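Local coordinates for protein beta-glucanase (Bacteroides thetaiotaomicron, PDB 6EUG) that probably cleaves beta-1,3-linked galactose units of arabinogalactan through this glycoside hydrolase family 43 domain, which here holds the sugar mimic glucoimidazole, at residues G121-L129 / R140-P149; R213-D221 / E263-Y274. All blocks are in the same frame, centred on the assembly; numbering follows the deposited sequence.

Contact 1. Residues G121-L129 / R140-P149; sequences GKFVMWLHL and RAAVAVSDSP
Trp-126 and Val-143 form a non-hydrogen-bonded antiparallel pair, and the indole lies along the valine, both side chains pointing the same way. Starting at the backbone, CB and CG of Trp-126 pass the carbonyl O of Ala-142. With CG anti to the carbonyl carbon (chi1 -76°), the ring then swings over its neighbour. CD1, NE1 and CE2 lie by Val-143 CG2, CE2 closest at 3.5 Å, and NE1 gives its hydrogen to the backbone O of Tyr-246. CD2 and CZ2 meet both CB and CG2 of Val-143; CH2, the far corner, meets CB. That CB sits over the six-membered ring, 3.6 Å from the centroid and only 6° off the normal, a CH-pi contact. CZ3 lies between it and the Ala-141 methyl, which is at the ring edge, 4.0 Å from CE3; Ala-142 O approaches CE3 obliquely at 3.5 Å.

These strands, 122-129 and 140-146, make a beta hairpin, the two middle strands of a four-stranded antiparallel blade in the five-bladed propeller of family 43. Eight backbone hydrogen bonds join them, from Phe-123 with Ser-146 to Leu-129 with Arg-140. On the face away from the indole, Ala-142 CB packs 4.1 Å from Leu-127 CG.

Beyond the Phe-123/Ser-146 pair, Pro-149 crosses one face of the Phe-123 ring, its CD 3.6 Å from CE1. Nearby, Lys-122 and Asp-147 run side by side to a salt bridge, NZ to OD1 2.9 Å. At the other end His-128, hydrogen-bonded through NE2 to Glu-130, comes within about 5 Å of the bound glucoimidazole.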
loop_
_atom_site.group_PDB
_atom_site.type_symbol
_atom_site.label_atom_id
_atom_site.label_comp_id
_atom_site.label_asym_id
_atom_site.label_seq_id
_atom_site.Cartn_x
_atom_site.Cartn_y
_atom_site.Cartn_z
ATOM N N GLY A 121 18.381 2.660 -13.645
ATOM C CA GLY A 121 18.191 4.106 -13.563
ATOM C C GLY A 121 16.753 4.552 -13.845
ATOM O O GLY A 121 16.531 5.733 -14.146
ATOM N N LYS A 122 15.779 3.641 -13.766
ATOM C CA LYS A 122 14.362 4.000 -14.029
ATOM C C LYS A 122 13.541 4.168 -12.751
ATOM O O LYS A 122 13.827 3.511 -11.727
ATOM C CB LYS A 122 13.699 2.904 -14.866
ATOM C CG LYS A 122 14.416 2.504 -16.142
ATOM C CD LYS A 122 14.487 3.659 -17.121
ATOM C CE LYS A 122 14.945 3.175 -18.495
ATOM N NZ LYS A 122 15.327 4.325 -19.358
ATOM N N PHE A 123 12.465 4.957 -12.843
ATOM C CA PHE A 123 11.447 5.036 -11.786
ATOM C C PHE A 123 10.275 4.107 -12.105
ATOM O O PHE A 123 9.717 4.161 -13.194
ATOM C CB PHE A 123 10.951 6.464 -11.628
ATOM C CG PHE A 123 12.039 7.411 -11.199
ATOM C CD1 PHE A 123 12.887 7.985 -12.152
ATOM C CD2 PHE A 123 12.244 7.697 -9.854
ATOM C CE1 PHE A 123 13.914 8.846 -11.757
ATOM C CE2 PHE A 123 13.273 8.556 -9.459
ATOM C CZ PHE A 123 14.087 9.134 -10.411
ATOM N N VAL A 124 9.919 3.253 -11.132
ATOM C CA VAL A 124 8.917 2.226 -11.341
ATOM C C VAL A 124 7.741 2.466 -10.373
ATOM O O VAL A 124 7.933 2.472 -9.140
ATOM C CB VAL A 124 9.523 0.828 -11.109
ATOM C CG1 VAL A 124 8.474 -0.250 -11.375
ATOM C CG2 VAL A 124 10.783 0.642 -11.980
ATOM N N MET A 125 6.549 2.654 -10.946
ATOM C CA MET A 125 5.267 2.814 -10.208
ATOM C C MET A 125 4.445 1.522 -10.230
ATOM O O MET A 125 4.223 0.935 -11.299
ATOM C CB MET A 125 4.428 3.939 -10.822
ATOM C CG MET A 125 3.205 4.345 -10.005
ATOM S SD MET A 125 2.154 5.557 -10.848
ATOM C CE MET A 125 3.099 7.075 -10.618
ATOM N N TRP A 126 4.008 1.079 -9.043
ATOM C CA TRP A 126 3.019 0.015 -8.931
ATOM C C TRP A 126 1.775 0.616 -8.288
ATOM O O TRP A 126 1.871 1.553 -7.475
ATOM C CB TRP A 126 3.539 -1.171 -8.080
ATOM C CG TRP A 126 4.557 -2.068 -8.812
ATOM C CD1 TRP A 126 5.892 -1.865 -8.916
ATOM C CD2 TRP A 126 4.292 -3.312 -9.487
ATOM N NE1 TRP A 126 6.478 -2.881 -9.616
ATOM C CE2 TRP A 126 5.533 -3.809 -9.947
ATOM C CE3 TRP A 126 3.138 -4.064 -9.724
ATOM C CZ2 TRP A 126 5.645 -4.993 -10.686
ATOM C CZ3 TRP A 126 3.247 -5.250 -10.441
ATOM C CH2 TRP A 126 4.505 -5.705 -10.912
ATOM N N LEU A 127 0.612 0.089 -8.659
ATOM C CA LEU A 127 -0.659 0.563 -8.094
ATOM C C LEU A 127 -1.721 -0.541 -8.131
ATOM O O LEU A 127 -1.579 -1.504 -8.881
ATOM C CB LEU A 127 -1.109 1.830 -8.827
ATOM C CG LEU A 127 -1.371 1.629 -10.321
ATOM C CD1 LEU A 127 -2.616 2.385 -10.730
ATOM C CD2 LEU A 127 -0.198 2.036 -11.203
ATOM N N HIS A 128 -2.788 -0.367 -7.338
ATOM C CA HIS A 128 -3.990 -1.212 -7.365
ATOM C C HIS A 128 -4.891 -0.746 -8.495
ATOM O O HIS A 128 -5.256 0.401 -8.530
ATOM C CB HIS A 128 -4.683 -1.079 -5.993
ATOM C CG HIS A 128 -6.022 -1.763 -5.867
ATOM N ND1 HIS A 128 -6.887 -1.474 -4.827
ATOM C CD2 HIS A 128 -6.642 -2.709 -6.622
ATOM C CE1 HIS A 128 -7.992 -2.186 -4.972
ATOM N NE2 HIS A 128 -7.867 -2.950 -6.046
ATOM N N LEU A 129 -5.191 -1.656 -9.436
ATOM C CA LEU A 129 -6.076 -1.399 -10.566
ATOM C C LEU A 129 -7.330 -2.280 -10.510
ATOM O O LEU A 129 -7.228 -3.481 -10.275
ATOM C CB LEU A 129 -5.347 -1.682 -11.896
ATOM C CG LEU A 129 -6.157 -1.478 -13.198
ATOM C CD1 LEU A 129 -6.520 -0.012 -13.417
ATOM C CD2 LEU A 129 -5.363 -1.992 -14.388
ATOM N N ARG A 140 -6.379 -6.458 -9.383
ATOM C CA ARG A 140 -5.084 -6.462 -10.063
ATOM C C ARG A 140 -4.049 -5.466 -9.488
ATOM O O ARG A 140 -4.398 -4.453 -8.822
ATOM C CB ARG A 140 -5.265 -6.127 -11.541
ATOM C CG ARG A 140 -6.076 -7.129 -12.370
ATOM C CD ARG A 140 -6.052 -6.767 -13.854
ATOM N NE ARG A 140 -6.705 -7.796 -14.668
ATOM C CZ ARG A 140 -6.614 -7.898 -15.987
ATOM N NH1 ARG A 140 -5.856 -7.072 -16.694
ATOM N NH2 ARG A 140 -7.290 -8.850 -16.614
ATOM N N ALA A 141 -2.774 -5.790 -9.738
ATOM C CA ALA A 141 -1.698 -4.816 -9.618
ATOM C C ALA A 141 -1.267 -4.409 -11.014
ATOM O O ALA A 141 -1.200 -5.242 -11.910
ATOM C CB ALA A 141 -0.514 -5.368 -8.845
ATOM N N ALA A 142 -0.963 -3.136 -11.166
ATOM C CA ALA A 142 -0.428 -2.588 -12.434
ATOM C C ALA A 142 0.966 -1.981 -12.255
ATOM O O ALA A 142 1.266 -1.463 -11.189
ATOM C CB ALA A 142 -1.375 -1.549 -12.975
ATOM N N VAL A 143 1.758 -1.950 -13.341
ATOM C CA VAL A 143 3.112 -1.398 -13.303
ATOM C C VAL A 143 3.329 -0.440 -14.497
ATOM O O VAL A 143 2.838 -0.667 -15.606
ATOM C CB VAL A 143 4.190 -2.511 -13.238
ATOM C CG1 VAL A 143 4.268 -3.326 -14.500
ATOM C CG2 VAL A 143 5.574 -1.944 -12.932
ATOM N N ALA A 144 4.005 0.667 -14.198
ATOM C CA ALA A 144 4.348 1.703 -15.166
ATOM C C ALA A 144 5.783 2.246 -14.894
ATOM O O ALA A 144 6.301 2.057 -13.801
ATOM C CB ALA A 144 3.309 2.822 -15.103
ATOM N N VAL A 145 6.414 2.900 -15.905
ATOM C CA VAL A 145 7.850 3.261 -15.831
ATOM C C VAL A 145 8.079 4.691 -16.369
ATOM O O VAL A 145 7.354 5.132 -17.268
ATOM C CB VAL A 145 8.710 2.206 -16.574
ATOM C CG1 VAL A 145 8.525 2.252 -18.089
ATOM C CG2 VAL A 145 10.199 2.345 -16.211
ATOM N N SER A 146 9.029 5.416 -15.769
ATOM C CA SER A 146 9.452 6.748 -16.202
ATOM C C SER A 146 10.991 6.925 -16.103
ATOM O O SER A 146 11.618 6.351 -15.228
ATOM C CB SER A 146 8.809 7.813 -15.316
ATOM O OG SER A 146 9.103 9.127 -15.751
ATOM N N ASP A 147 11.549 7.759 -16.994
ATOM C CA ASP A 147 12.926 8.222 -16.888
ATOM C C ASP A 147 13.114 9.360 -15.828
ATOM O O ASP A 147 14.240 9.585 -15.337
ATOM C CB ASP A 147 13.411 8.739 -18.263
ATOM C CG ASP A 147 13.592 7.644 -19.305
ATOM O OD1 ASP A 147 13.384 6.450 -19.041
ATOM O OD2 ASP A 147 13.966 8.009 -20.439
ATOM N N SER A 148 12.022 10.048 -15.484
ATOM C CA SER A 148 12.032 11.161 -14.533
ATOM C C SER A 148 11.144 10.827 -13.307
ATOM O O SER A 148 10.178 10.061 -13.430
ATOM C CB SER A 148 11.496 12.433 -15.208
ATOM O OG SER A 148 10.119 12.292 -15.584
ATOM N N PRO A 149 11.432 11.431 -12.141
ATOM C CA PRO A 149 10.568 11.139 -10.977
ATOM C C PRO A 149 9.100 11.626 -11.183
ATOM O O PRO A 149 8.184 10.911 -10.834
ATOM C CB PRO A 149 11.285 11.867 -9.800
ATOM C CG PRO A 149 12.176 12.871 -10.458
ATOM C CD PRO A 149 12.623 12.210 -11.736
#

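Contact 2. Residues R213-D221 / E263-Y274; sequences RDMTLFVDD and EAPAIFKKEGTY. With GIM (glucoimidazole), chain B.
Turned anti to its own carbonyl carbon (chi1 -73°), CG of Asp-214 carries the carboxylate across to Ala-264, where OD2 takes the backbone N-H at 3.0 Å. That bond arrives on the anti side of OD2 and is bent, 140° at the hydrogen. The same oxygen accepts the O2 hydroxyl of glucoimidazole at 2.7 Å, so a backbone amide of the neighbouring segment helps to fix the acid that grips the ligand. Glu-110, Arg-111 and Gln-320 supply further hydrogen bonds to the ligand.

At the far end of the contact, Lys-269 extends fully, every torsion from chi1 to chi4 close to anti, and its NZ arrives between two acids. It makes a salt bridge to Asp-221 OD2 at 3.0 Å, from above that carboxylate's plane, and a weak one to Asp-220 OD1. The hydroxyl of Tyr-274 binds Asp-220 OD2 at 2.8 Å on its syn side and accepts from Lys-269 NZ, so ammonium, phenol and two carboxylates form one network, whose opposite charges probably stabilise one another.

Between these polar ends the side-chain packing is largely apolar, with waters between the backbones. Phe-218 crosses Ile-267 at about a right angle, CB to CG2 3.8 Å, and CZ of its ring touches Lys-269 CB. Water, not a direct bond, joins Thr-216 OG1 to Pro-265 O.

Strands 215-219 and 265-270 run 13° apart, their axes no closer than 6.5 Å. Each is the first strand of its four-stranded sheet, consistent with the innermost strands of successive propeller blades: 225-231 flanks the former, 273-279 follows the latter through a type I' turn, and strand 108-117 of another blade touches Thr-216 and Leu-217.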
loop_
_atom_site.group_PDB
_atom_site.type_symbol
_atom_site.label_atom_id
_atom_site.label_comp_id
_atom_site.label_asym_id
_atom_site.label_seq_id
_atom_site.Cartn_x
_atom_site.Cartn_y
_atom_site.Cartn_z
ATOM N N ARG A 213 -5.216 -6.175 -3.868
ATOM C CA ARG A 213 -5.968 -4.946 -3.677
ATOM C C ARG A 213 -5.080 -3.883 -2.988
ATOM O O ARG A 213 -4.148 -3.390 -3.640
ATOM C CB ARG A 213 -7.358 -5.195 -3.042
ATOM C CG ARG A 213 -8.276 -6.043 -3.911
ATOM C CD ARG A 213 -9.738 -5.639 -3.706
ATOM N NE ARG A 213 -10.725 -6.455 -4.426
ATOM C CZ ARG A 213 -11.359 -7.516 -3.919
ATOM N NH1 ARG A 213 -11.075 -7.980 -2.693
ATOM N NH2 ARG A 213 -12.269 -8.152 -4.659
ATOM N N ASP A 214 -5.303 -3.551 -1.715
ATOM C CA ASP A 214 -4.415 -2.619 -1.030
ATOM C C ASP A 214 -2.966 -3.180 -1.093
ATOM O O ASP A 214 -2.759 -4.408 -0.991
ATOM C CB ASP A 214 -4.778 -2.418 0.449
ATOM C CG ASP A 214 -6.035 -1.600 0.677
ATOM O OD1 ASP A 214 -6.719 -1.128 -0.267
ATOM O OD2 ASP A 214 -6.322 -1.372 1.878
ATOM N N MET A 215 -2.008 -2.283 -1.336
ATOM C CA MET A 215 -0.597 -2.668 -1.567
ATOM C C MET A 215 0.427 -1.595 -1.222
ATOM O O MET A 215 0.114 -0.404 -1.098
ATOM C CB MET A 215 -0.404 -3.092 -3.040
ATOM C CG MET A 215 -0.798 -2.058 -4.101
ATOM S SD MET A 215 0.252 -1.918 -5.570
ATOM C CE MET A 215 1.648 -1.052 -4.821
ATOM N N THR A 216 1.686 -2.051 -1.082
ATOM C CA THR A 216 2.812 -1.183 -1.032
ATOM C C THR A 216 4.049 -1.869 -1.621
ATOM O O THR A 216 3.968 -3.012 -2.120
ATOM C CB THR A 216 3.043 -0.633 0.379
ATOM O OG1 THR A 216 3.945 0.485 0.330
ATOM C CG2 THR A 216 3.580 -1.716 1.357
ATOM N N LEU A 217 5.145 -1.115 -1.614
ATOM C CA LEU A 217 6.474 -1.556 -2.109
ATOM C C LEU A 217 7.541 -1.292 -1.082
ATOM O O LEU A 217 7.440 -0.317 -0.321
ATOM C CB LEU A 217 6.862 -0.805 -3.401
ATOM C CG LEU A 217 5.962 -0.937 -4.636
ATOM C CD1 LEU A 217 6.380 0.017 -5.779
ATOM C CD2 LEU A 217 5.896 -2.369 -5.159
ATOM N N PHE A 218 8.603 -2.102 -1.108
ATOM C CA PHE A 218 9.769 -1.857 -0.248
ATOM C C PHE A 218 11.050 -2.303 -0.932
ATOM O O PHE A 218 11.110 -3.432 -1.421
ATOM C CB PHE A 218 9.652 -2.562 1.125
ATOM C CG PHE A 218 10.762 -2.179 2.092
ATOM C CD1 PHE A 218 10.764 -0.935 2.706
ATOM C CD2 PHE A 218 11.812 -3.033 2.346
ATOM C CE1 PHE A 218 11.780 -0.562 3.564
ATOM C CE2 PHE A 218 12.838 -2.668 3.211
ATOM C CZ PHE A 218 12.828 -1.434 3.823
ATOM N N VAL A 219 12.041 -1.403 -0.984
ATOM C CA VAL A 219 13.393 -1.736 -1.467
ATOM C C VAL A 219 14.319 -2.073 -0.271
ATOM O O VAL A 219 14.596 -1.226 0.611
ATOM C CB VAL A 219 14.041 -0.599 -2.305
ATOM C CG1 VAL A 219 15.437 -1.037 -2.801
ATOM C CG2 VAL A 219 13.173 -0.190 -3.481
ATOM N N ASP A 220 14.787 -3.300 -0.254
ATOM C CA ASP A 220 15.639 -3.791 0.843
ATOM C C ASP A 220 17.114 -3.390 0.640
ATOM O O ASP A 220 17.503 -2.820 -0.405
ATOM C CB ASP A 220 15.457 -5.308 0.953
ATOM C CG ASP A 220 15.654 -5.855 2.367
ATOM O OD1 ASP A 220 16.013 -5.116 3.312
ATOM O OD2 ASP A 220 15.530 -7.088 2.493
ATOM N N ASP A 221 17.928 -3.649 1.655
ATOM C CA ASP A 221 19.323 -3.197 1.662
ATOM C C ASP A 221 20.242 -3.926 0.665
ATOM O O ASP A 221 21.286 -3.383 0.281
ATOM C CB ASP A 221 19.883 -3.112 3.109
ATOM C CG ASP A 221 19.692 -4.379 3.906
ATOM O OD1 ASP A 221 19.311 -5.436 3.315
ATOM O OD2 ASP A 221 19.917 -4.318 5.131
ATOM N N GLU A 263 -5.018 -4.748 6.039
ATOM C CA GLU A 263 -5.183 -3.863 4.878
ATOM C C GLU A 263 -4.227 -2.668 4.954
ATOM O O GLU A 263 -3.480 -2.541 5.915
ATOM C CB GLU A 263 -6.649 -3.375 4.804
ATOM C CG GLU A 263 -7.716 -4.448 5.039
ATOM C CD GLU A 263 -7.664 -5.671 4.112
ATOM O OE1 GLU A 263 -7.242 -5.593 2.942
ATOM O OE2 GLU A 263 -8.075 -6.756 4.569
ATOM N N ALA A 264 -4.195 -1.830 3.912
ATOM C CA ALA A 264 -3.441 -0.569 3.979
ATOM C C ALA A 264 -2.007 -0.700 4.545
ATOM O O ALA A 264 -1.620 0.071 5.434
ATOM C CB ALA A 264 -4.229 0.456 4.760
ATOM N N PRO A 265 -1.226 -1.641 4.007
ATOM C CA PRO A 265 0.123 -1.880 4.606
ATOM C C PRO A 265 1.115 -0.722 4.423
ATOM O O PRO A 265 1.176 -0.105 3.320
ATOM C CB PRO A 265 0.609 -3.127 3.853
ATOM C CG PRO A 265 -0.078 -3.027 2.548
ATOM C CD PRO A 265 -1.471 -2.590 2.904
ATOM N N ALA A 266 1.894 -0.449 5.476
ATOM C CA ALA A 266 3.001 0.499 5.476
ATOM C C ALA A 266 4.170 -0.185 6.211
ATOM O O ALA A 266 3.974 -0.881 7.210
ATOM C CB ALA A 266 2.604 1.801 6.178
ATOM N N ILE A 267 5.366 -0.036 5.670
ATOM C CA ILE A 267 6.545 -0.832 6.098
ATOM C C ILE A 267 7.836 -0.031 6.164
ATOM O O ILE A 267 8.041 0.864 5.350
ATOM C CB ILE A 267 6.732 -2.076 5.199
ATOM C CG1 ILE A 267 7.827 -3.029 5.756
ATOM C CG2 ILE A 267 7.005 -1.698 3.752
ATOM C CD1 ILE A 267 7.794 -4.417 5.120
ATOM N N PHE A 268 8.683 -0.367 7.135
ATOM C CA PHE A 268 10.058 0.127 7.233
ATOM C C PHE A 268 10.978 -0.900 7.876
ATOM O O PHE A 268 10.513 -1.913 8.442
ATOM C CB PHE A 268 10.156 1.497 7.968
ATOM C CG PHE A 268 9.917 1.452 9.461
ATOM C CD1 PHE A 268 8.620 1.389 9.966
ATOM C CD2 PHE A 268 10.974 1.602 10.363
ATOM C CE1 PHE A 268 8.373 1.399 11.332
ATOM C CE2 PHE A 268 10.737 1.597 11.757
ATOM C CZ PHE A 268 9.422 1.492 12.230
ATOM N N LYS A 269 12.291 -0.635 7.790
ATOM C CA LYS A 269 13.315 -1.484 8.395
ATOM C C LYS A 269 14.232 -0.599 9.223
ATOM O O LYS A 269 14.643 0.470 8.740
ATOM C CB LYS A 269 14.108 -2.257 7.327
ATOM C CG LYS A 269 15.201 -3.172 7.873
ATOM C CD LYS A 269 15.961 -3.873 6.753
ATOM C CE LYS A 269 16.851 -4.983 7.318
ATOM N NZ LYS A 269 17.615 -5.754 6.310
ATOM N N LYS A 270 14.528 -1.046 10.456
ATOM C CA LYS A 270 15.410 -0.321 11.381
ATOM C C LYS A 270 16.333 -1.275 12.120
ATOM O O LYS A 270 15.858 -2.164 12.850
ATOM C CB LYS A 270 14.571 0.510 12.388
ATOM C CG LYS A 270 15.403 1.319 13.416
ATOM C CD LYS A 270 14.488 2.195 14.269
ATOM C CE LYS A 270 15.231 3.046 15.290
ATOM N NZ LYS A 270 15.538 2.244 16.510
ATOM N N GLU A 271 17.647 -1.067 11.991
ATOM C CA GLU A 271 18.650 -1.879 12.715
ATOM C C GLU A 271 18.412 -3.387 12.583
ATOM O O GLU A 271 18.413 -4.123 13.567
ATOM C CB GLU A 271 18.696 -1.428 14.184
ATOM C CG GLU A 271 19.137 0.023 14.299
ATOM C CD GLU A 271 19.174 0.553 15.710
ATOM O OE1 GLU A 271 18.350 0.172 16.553
ATOM O OE2 GLU A 271 20.051 1.382 15.963
ATOM N N GLY A 272 18.145 -3.829 11.348
ATOM C CA GLY A 272 17.898 -5.244 11.059
ATOM C C GLY A 272 16.491 -5.798 11.107
ATOM O O GLY A 272 16.257 -6.917 10.594
ATOM N N THR A 273 15.574 -5.048 11.715
ATOM C CA THR A 273 14.231 -5.527 12.011
ATOM C C THR A 273 13.203 -4.833 11.109
ATOM O O THR A 273 13.271 -3.605 10.894
ATOM C CB THR A 273 13.859 -5.268 13.481
ATOM O OG1 THR A 273 14.784 -5.959 14.319
ATOM C CG2 THR A 273 12.436 -5.710 13.770
ATOM N N TYR A 274 12.311 -5.648 10.556
ATOM C CA TYR A 274 11.187 -5.171 9.723
ATOM C C TYR A 274 9.960 -4.875 10.604
ATOM O O TYR A 274 9.582 -5.678 11.501
ATOM C CB TYR A 274 10.845 -6.198 8.634
ATOM C CG TYR A 274 11.985 -6.476 7.679
ATOM C CD1 TYR A 274 12.961 -7.422 8.008
ATOM C CD2 TYR A 274 12.146 -5.753 6.498
ATOM C CE1 TYR A 274 14.014 -7.690 7.170
ATOM C CE2 TYR A 274 13.222 -6.015 5.650
ATOM C CZ TYR A 274 14.167 -6.970 6.010
ATOM O OH TYR A 274 15.304 -7.272 5.242
HETATM C C1 GIM B . -10.549 0.198 1.441
HETATM C C2 GIM B . -9.177 0.507 0.981
HETATM N N10 GIM B . -11.685 0.738 0.964
HETATM C C3 GIM B . -9.188 1.806 0.155
HETATM C C4 GIM B . -10.391 1.772 -0.834
HETATM C C5 GIM B . -11.722 1.812 -0.067
HETATM C C6 GIM B . -12.943 1.678 -0.974
HETATM C C7 GIM B . -12.213 -0.750 2.520
HETATM C C8 GIM B . -12.727 0.175 1.633
HETATM N N1 GIM B . -10.867 -0.719 2.388
HETATM O O3 GIM B . -7.975 1.937 -0.601
HETATM O O2 GIM B . -8.283 0.441 2.125
HETATM O O4 GIM B . -10.376 0.631 -1.729
HETATM O O6 GIM B . -13.013 0.367 -1.528
HETATM O O HOH W 1 -7.489 -4.433 0.232
HETATM O O HOH W 2 -0.856 0.532 1.366
HETATM O O HOH W 3 2.914 1.887 2.348
HETATM O O HOH W 4 7.442 1.335 1.977
#

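Read from the N terminus, the chain first closes a short loop at contact 1, where strand 122-130 pairs with 140-146 inside a single blade. It then passes three helices between 172 and 205 before contact 2 opens at Arg-213. Contact 2 spans a longer loop, itself largely the rest of one blade, and ties that blade to the next. The two loops follow in series, neither nesting nor crossing. Though their centres lie about 17 Å apart, they touch: Trp-126 CD1 packs 3.7 Å from Leu-217 CD1, and His-128 CG approaches Arg-213 O to 3.3 Å. Together they connect three blades beside the glucoimidazole pocket.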